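Local coordinates for protein Rho-class glutathione S-transferase (Laternula elliptica, PDB 3QAV) that probably catalyses the conjugation of glutathione to electrophilic compounds, at residues A[28-33]-A[67-72]; A[78-83]-A[87-92]. One frame throughout, in Å; residues are numbered along the deposited sequence.

Contact 1 (A[28-33]-A[67-72]); sequences FVYWGS and EEILEL
Tyr30 reaches from strand 28-31 to helix 67-72 and meets three side chains there, Glu68, Ile69 and Leu72. Both apolar contacts come from the same side of the ring plane, near different ring atoms. Ile69 sends its terminal CD1 to ring atom Tyr30 CD2 at 3.4 Å, the two side chains running past each other in opposite directions, while Leu72 CD2 comes across at about a right angle to Tyr30 CE1, 3.6 Å away. Both methyls approach the ring obliquely. The polar part is contact without a bond: Glu68 CD lies 3.4 Å from Tyr30 OH, and Glu68 OE1 sits at the ring edge, 3.5 Å from Tyr30 CE2, with ring and carboxylate planes 64° apart. Glu68 gets there by an extended chain, its CG anti to the backbone N (chi1 -178°). Within the strand, Phe28 CE1 lies over the centre of the opposite face of the Tyr30 ring. Replacing Tyr30 with an alanine would probably open a gap between strand and helix, leaving Ile69 CD1 and Leu72 CD2 without their aromatic partner. Strand 28-31 runs between strands 53-56 and 80-83, and helix 67-72 packs over this sheet, Ile69 and Leu72 also resting on Thr80 of strand 80-83.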
loop_
_atom_site.group_PDB
_atom_site.type_symbol
_atom_site.label_atom_id
_atom_site.label_comp_id
_atom_site.label_asym_id
_atom_site.label_seq_id
_atom_site.Cartn_x
_atom_site.Cartn_y
_atom_site.Cartn_z
ATOM N N PHE A 28 8.600 -20.963 4.475
ATOM C CA PHE A 28 9.170 -21.231 3.163
ATOM C C PHE A 28 8.796 -20.042 2.294
ATOM O O PHE A 28 7.628 -19.653 2.235
ATOM C CB PHE A 28 8.597 -22.516 2.563
ATOM C CG PHE A 28 9.258 -22.925 1.277
ATOM C CD1 PHE A 28 9.025 -22.216 0.102
ATOM C CD2 PHE A 28 10.146 -24.000 1.249
ATOM C CE1 PHE A 28 9.672 -22.569 -1.090
ATOM C CE2 PHE A 28 10.799 -24.362 0.063
ATOM C CZ PHE A 28 10.560 -23.643 -1.109
ATOM N N VAL A 29 9.781 -19.461 1.618
ATOM C CA VAL A 29 9.504 -18.300 0.790
ATOM C C VAL A 29 10.000 -18.380 -0.648
ATOM O O VAL A 29 11.183 -18.638 -0.899
ATOM C CB VAL A 29 10.079 -17.027 1.445
ATOM C CG1 VAL A 29 11.521 -17.258 1.839
ATOM C CG2 VAL A 29 9.977 -15.852 0.491
ATOM N N TYR A 30 9.074 -18.180 -1.586
ATOM C CA TYR A 30 9.395 -18.160 -3.008
ATOM C C TYR A 30 9.635 -16.685 -3.289
ATOM O O TYR A 30 8.787 -15.849 -2.964
ATOM C CB TYR A 30 8.213 -18.622 -3.867
ATOM C CG TYR A 30 7.796 -20.066 -3.692
ATOM C CD1 TYR A 30 6.964 -20.448 -2.643
ATOM C CD2 TYR A 30 8.221 -21.047 -4.594
ATOM C CE1 TYR A 30 6.558 -21.776 -2.493
ATOM C CE2 TYR A 30 7.822 -22.379 -4.454
ATOM C CZ TYR A 30 6.989 -22.734 -3.403
ATOM O OH TYR A 30 6.575 -24.036 -3.264
ATOM N N TRP A 31 10.773 -16.358 -3.891
ATOM C CA TRP A 31 11.085 -14.966 -4.172
ATOM C C TRP A 31 12.049 -14.809 -5.335
ATOM O O TRP A 31 12.691 -15.769 -5.760
ATOM C CB TRP A 31 11.688 -14.303 -2.934
ATOM C CG TRP A 31 12.983 -14.916 -2.508
ATOM C CD1 TRP A 31 13.148 -16.034 -1.741
ATOM C CD2 TRP A 31 14.296 -14.428 -2.796
ATOM N NE1 TRP A 31 14.487 -16.268 -1.526
ATOM C CE2 TRP A 31 15.214 -15.298 -2.163
ATOM C CE3 TRP A 31 14.789 -13.340 -3.526
ATOM C CZ2 TRP A 31 16.598 -15.111 -2.237
ATOM C CZ3 TRP A 31 16.168 -13.154 -3.603
ATOM C CH2 TRP A 31 17.055 -14.034 -2.960
ATOM N N GLY A 32 12.165 -13.581 -5.825
ATOM C CA GLY A 32 13.047 -13.309 -6.946
ATOM C C GLY A 32 13.990 -12.147 -6.704
ATOM O O GLY A 32 13.756 -11.304 -5.831
ATOM N N SER A 33 15.057 -12.101 -7.496
ATOM C CA SER A 33 16.072 -11.064 -7.375
ATOM C C SER A 33 15.619 -9.692 -7.861
ATOM O O SER A 33 14.990 -9.573 -8.916
ATOM C CB SER A 33 17.336 -11.488 -8.137
ATOM O OG SER A 33 18.386 -10.554 -7.958
ATOM N N GLU A 67 3.031 -23.411 -12.042
ATOM C CA GLU A 67 1.840 -23.994 -11.433
ATOM C C GLU A 67 1.997 -24.152 -9.927
ATOM O O GLU A 67 1.018 -24.082 -9.185
ATOM C CB GLU A 67 1.520 -25.362 -12.049
ATOM C CG GLU A 67 1.137 -25.325 -13.522
ATOM C CD GLU A 67 0.321 -26.538 -13.942
ATOM O OE1 GLU A 67 -0.864 -26.618 -13.554
ATOM O OE2 GLU A 67 0.861 -27.414 -14.653
ATOM N N GLU A 68 3.227 -24.381 -9.481
ATOM C CA GLU A 68 3.495 -24.540 -8.056
ATOM C C GLU A 68 3.212 -23.213 -7.346
ATOM O O GLU A 68 2.728 -23.187 -6.213
ATOM C CB GLU A 68 4.952 -24.963 -7.837
ATOM C CG GLU A 68 5.312 -25.205 -6.382
ATOM C CD GLU A 68 6.740 -25.689 -6.198
ATOM O OE1 GLU A 68 7.669 -25.009 -6.682
ATOM O OE2 GLU A 68 6.934 -26.749 -5.565
ATOM N N ILE A 69 3.511 -22.113 -8.028
ATOM C CA ILE A 69 3.280 -20.784 -7.480
ATOM C C ILE A 69 1.785 -20.487 -7.481
ATOM O O ILE A 69 1.221 -20.087 -6.462
ATOM C CB ILE A 69 3.966 -19.692 -8.325
ATOM C CG1 ILE A 69 5.485 -19.902 -8.344
ATOM C CG2 ILE A 69 3.607 -18.321 -7.779
ATOM C CD1 ILE A 69 6.157 -19.742 -7.005
ATOM N N LEU A 70 1.154 -20.680 -8.637
ATOM C CA LEU A 70 -0.273 -20.419 -8.785
ATOM C C LEU A 70 -1.125 -21.161 -7.763
ATOM O O LEU A 70 -2.098 -20.610 -7.256
ATOM C CB LEU A 70 -0.730 -20.755 -10.206
ATOM C CG LEU A 70 -0.122 -19.845 -11.287
ATOM C CD1 LEU A 70 -0.450 -20.394 -12.659
ATOM C CD2 LEU A 70 -0.647 -18.415 -11.134
ATOM N N GLU A 71 -0.762 -22.397 -7.443
ATOM C CA GLU A 71 -1.530 -23.154 -6.454
ATOM C C GLU A 71 -1.618 -22.356 -5.158
ATOM O O GLU A 71 -2.673 -22.288 -4.530
ATOM C CB GLU A 71 -0.868 -24.499 -6.165
ATOM C CG GLU A 71 -1.668 -25.702 -6.624
ATOM C CD GLU A 71 -1.023 -27.017 -6.212
ATOM O OE1 GLU A 71 0.187 -27.191 -6.478
ATOM O OE2 GLU A 71 -1.723 -27.876 -5.630
ATOM N N LEU A 72 -0.497 -21.752 -4.775
ATOM C CA LEU A 72 -0.408 -20.948 -3.558
ATOM C C LEU A 72 -0.837 -19.500 -3.755
ATOM O O LEU A 72 -1.387 -18.879 -2.846
ATOM C CB LEU A 72 1.032 -20.955 -3.038
ATOM C CG LEU A 72 1.504 -22.126 -2.178
ATOM C CD1 LEU A 72 0.967 -23.420 -2.731
ATOM C CD2 LEU A 72 3.035 -22.136 -2.128
#

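Contact 2 (A[78-83]-A[87-92]); sequences VPTFTD and VVNEST
Phe81 and Val88 face each other as an antiparallel hydrogen-bonded pair, their side chains on the same side of the sheet. Val88 N gives Phe81 O a nearly straight bond of 2.9 Å (168° at the hydrogen); the return bond from Phe81 N to Val88 O is weak. With CG anti to the backbone N (chi1 171°), the Phe81 ring is carried away from the strand onto Ile94 and Leu98 of helix 91-101, and it meets its cross-strand neighbour only loosely, Phe81 CD2 being 4.4 Å from Val88 CB. On the other sheet face Thr82 and Val87 run alongside each other in the same direction, with their CG2 methyls 4.2 Å apart. Thr80 and Asn89 are likewise alongside: Asn89 OD1 is 3.2 Å from Thr80 CG2, buried and without a hydrogen-bonding partner, whereas Asn89 ND2 bonds Leu72 O. At the open end of the hairpin Pro79 CG approaches Ser91 CB at 4.3 Å, and Ser91 OG bonds Pro37 O. This is the beta hairpin of the thioredoxin-like domain of glutathione S-transferases, entered through the family's cis-proline, Pro79, and leading into helix 91-101; Val78 and Ser91, which flank its open end, belong to the glutathione site.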
loop_
_atom_site.group_PDB
_atom_site.type_symbol
_atom_site.label_atom_id
_atom_site.label_comp_id
_atom_site.label_asym_id
_atom_site.label_seq_id
_atom_site.Cartn_x
_atom_site.Cartn_y
_atom_site.Cartn_z
ATOM N N VAL A 78 5.361 -12.981 -6.777
ATOM C CA VAL A 78 6.300 -13.310 -5.730
ATOM C C VAL A 78 6.425 -12.004 -4.935
ATOM O O VAL A 78 6.331 -10.926 -5.505
ATOM C CB VAL A 78 7.645 -13.765 -6.360
ATOM C CG1 VAL A 78 8.605 -12.609 -6.505
ATOM C CG2 VAL A 78 8.223 -14.894 -5.556
ATOM N N PRO A 79 6.647 -12.083 -3.616
ATOM C CA PRO A 79 6.800 -13.295 -2.810
ATOM C C PRO A 79 5.526 -14.073 -2.508
ATOM O O PRO A 79 4.438 -13.512 -2.400
ATOM C CB PRO A 79 7.428 -12.763 -1.531
ATOM C CG PRO A 79 6.679 -11.477 -1.351
ATOM C CD PRO A 79 6.762 -10.888 -2.764
ATOM N N THR A 80 5.689 -15.384 -2.388
ATOM C CA THR A 80 4.610 -16.282 -2.017
ATOM C C THR A 80 5.249 -16.922 -0.793
ATOM O O THR A 80 6.414 -17.315 -0.824
ATOM C CB THR A 80 4.317 -17.326 -3.103
ATOM O OG1 THR A 80 3.736 -16.672 -4.234
ATOM C CG2 THR A 80 3.338 -18.371 -2.580
ATOM N N PHE A 81 4.489 -17.018 0.284
ATOM C CA PHE A 81 5.032 -17.516 1.533
ATOM C C PHE A 81 4.128 -18.512 2.240
ATOM O O PHE A 81 2.911 -18.361 2.230
ATOM C CB PHE A 81 5.273 -16.292 2.430
ATOM C CG PHE A 81 5.634 -16.611 3.854
ATOM C CD1 PHE A 81 6.958 -16.574 4.273
ATOM C CD2 PHE A 81 4.645 -16.873 4.793
ATOM C CE1 PHE A 81 7.293 -16.786 5.610
ATOM C CE2 PHE A 81 4.969 -17.087 6.129
ATOM C CZ PHE A 81 6.294 -17.043 6.538
ATOM N N THR A 82 4.737 -19.530 2.844
ATOM C CA THR A 82 3.999 -20.519 3.621
ATOM C C THR A 82 4.724 -20.725 4.950
ATOM O O THR A 82 5.935 -20.502 5.064
ATOM C CB THR A 82 3.905 -21.888 2.923
ATOM O OG1 THR A 82 5.197 -22.507 2.904
ATOM C CG2 THR A 82 3.380 -21.734 1.505
ATOM N N ASP A 83 3.971 -21.141 5.958
ATOM C CA ASP A 83 4.520 -21.404 7.282
ATOM C C ASP A 83 3.593 -22.432 7.912
ATOM O O ASP A 83 2.607 -22.086 8.570
ATOM C CB ASP A 83 4.543 -20.128 8.128
ATOM C CG ASP A 83 5.287 -20.315 9.437
ATOM O OD1 ASP A 83 5.279 -19.386 10.269
ATOM O OD2 ASP A 83 5.884 -21.393 9.632
ATOM N N VAL A 87 -0.676 -19.703 4.790
ATOM C CA VAL A 87 -0.222 -19.299 3.466
ATOM C C VAL A 87 -0.526 -17.815 3.359
ATOM O O VAL A 87 -1.660 -17.405 3.584
ATOM C CB VAL A 87 -0.975 -20.034 2.341
ATOM C CG1 VAL A 87 -0.540 -19.487 0.994
ATOM C CG2 VAL A 87 -0.698 -21.532 2.408
ATOM N N VAL A 88 0.479 -17.011 3.026
ATOM C CA VAL A 88 0.284 -15.563 2.915
ATOM C C VAL A 88 1.098 -15.021 1.743
ATOM O O VAL A 88 2.256 -15.388 1.573
ATOM C CB VAL A 88 0.743 -14.849 4.209
ATOM C CG1 VAL A 88 0.170 -13.460 4.261
ATOM C CG2 VAL A 88 0.342 -15.666 5.436
ATOM N N ASN A 89 0.517 -14.123 0.957
ATOM C CA ASN A 89 1.235 -13.594 -0.196
ATOM C C ASN A 89 1.620 -12.116 -0.198
ATOM O O ASN A 89 2.758 -11.777 -0.522
ATOM C CB ASN A 89 0.461 -13.913 -1.474
ATOM C CG ASN A 89 0.282 -15.400 -1.683
ATOM O OD1 ASN A 89 1.240 -16.164 -1.600
ATOM N ND2 ASN A 89 -0.945 -15.818 -1.960
ATOM N N GLU A 90 0.699 -11.221 0.131
ATOM C CA GLU A 90 1.065 -9.810 0.120
ATOM C C GLU A 90 2.278 -9.570 1.018
ATOM O O GLU A 90 2.277 -9.925 2.204
ATOM C CB GLU A 90 -0.100 -8.940 0.583
ATOM C CG GLU A 90 -1.215 -8.755 -0.442
ATOM C CD GLU A 90 -0.756 -8.034 -1.701
ATOM O OE1 GLU A 90 0.083 -7.104 -1.596
ATOM O OE2 GLU A 90 -1.245 -8.390 -2.799
ATOM N N SER A 91 3.315 -8.977 0.438
ATOM C CA SER A 91 4.548 -8.674 1.161
ATOM C C SER A 91 4.315 -8.039 2.536
ATOM O O SER A 91 4.916 -8.451 3.533
ATOM C CB SER A 91 5.416 -7.743 0.313
ATOM O OG SER A 91 6.427 -7.131 1.094
ATOM N N THR A 92 3.460 -7.026 2.591
ATOM C CA THR A 92 3.183 -6.351 3.853
ATOM C C THR A 92 2.486 -7.297 4.831
ATOM O O THR A 92 2.790 -7.304 6.029
ATOM C CB THR A 92 2.331 -5.087 3.611
ATOM O OG1 THR A 92 3.081 -4.178 2.795
ATOM C CG2 THR A 92 1.961 -4.399 4.929
#

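How the contacts relate
From the N terminus, strand 28-31 comes first, and contact 1 closes the loop of helix 36-47 and strand 53-56 by bringing helix 67-72 back onto it. The chain then passes into strand 80-83, where contact 2 closes a much shorter loop, the hairpin turn to strand 86-88, before helix 91-101 begins. The two are in series and neither nests nor crosses, yet their centres lie only about 8 Å apart. Strands 28-31 and 80-83 are neighbours in the sheet, probably bonded from Phe28 N to Thr82 O and from Tyr30 N to Thr80 O. Contact 1 thus ties a helix to this sheet, and contact 2 joins its edge strand to its neighbour.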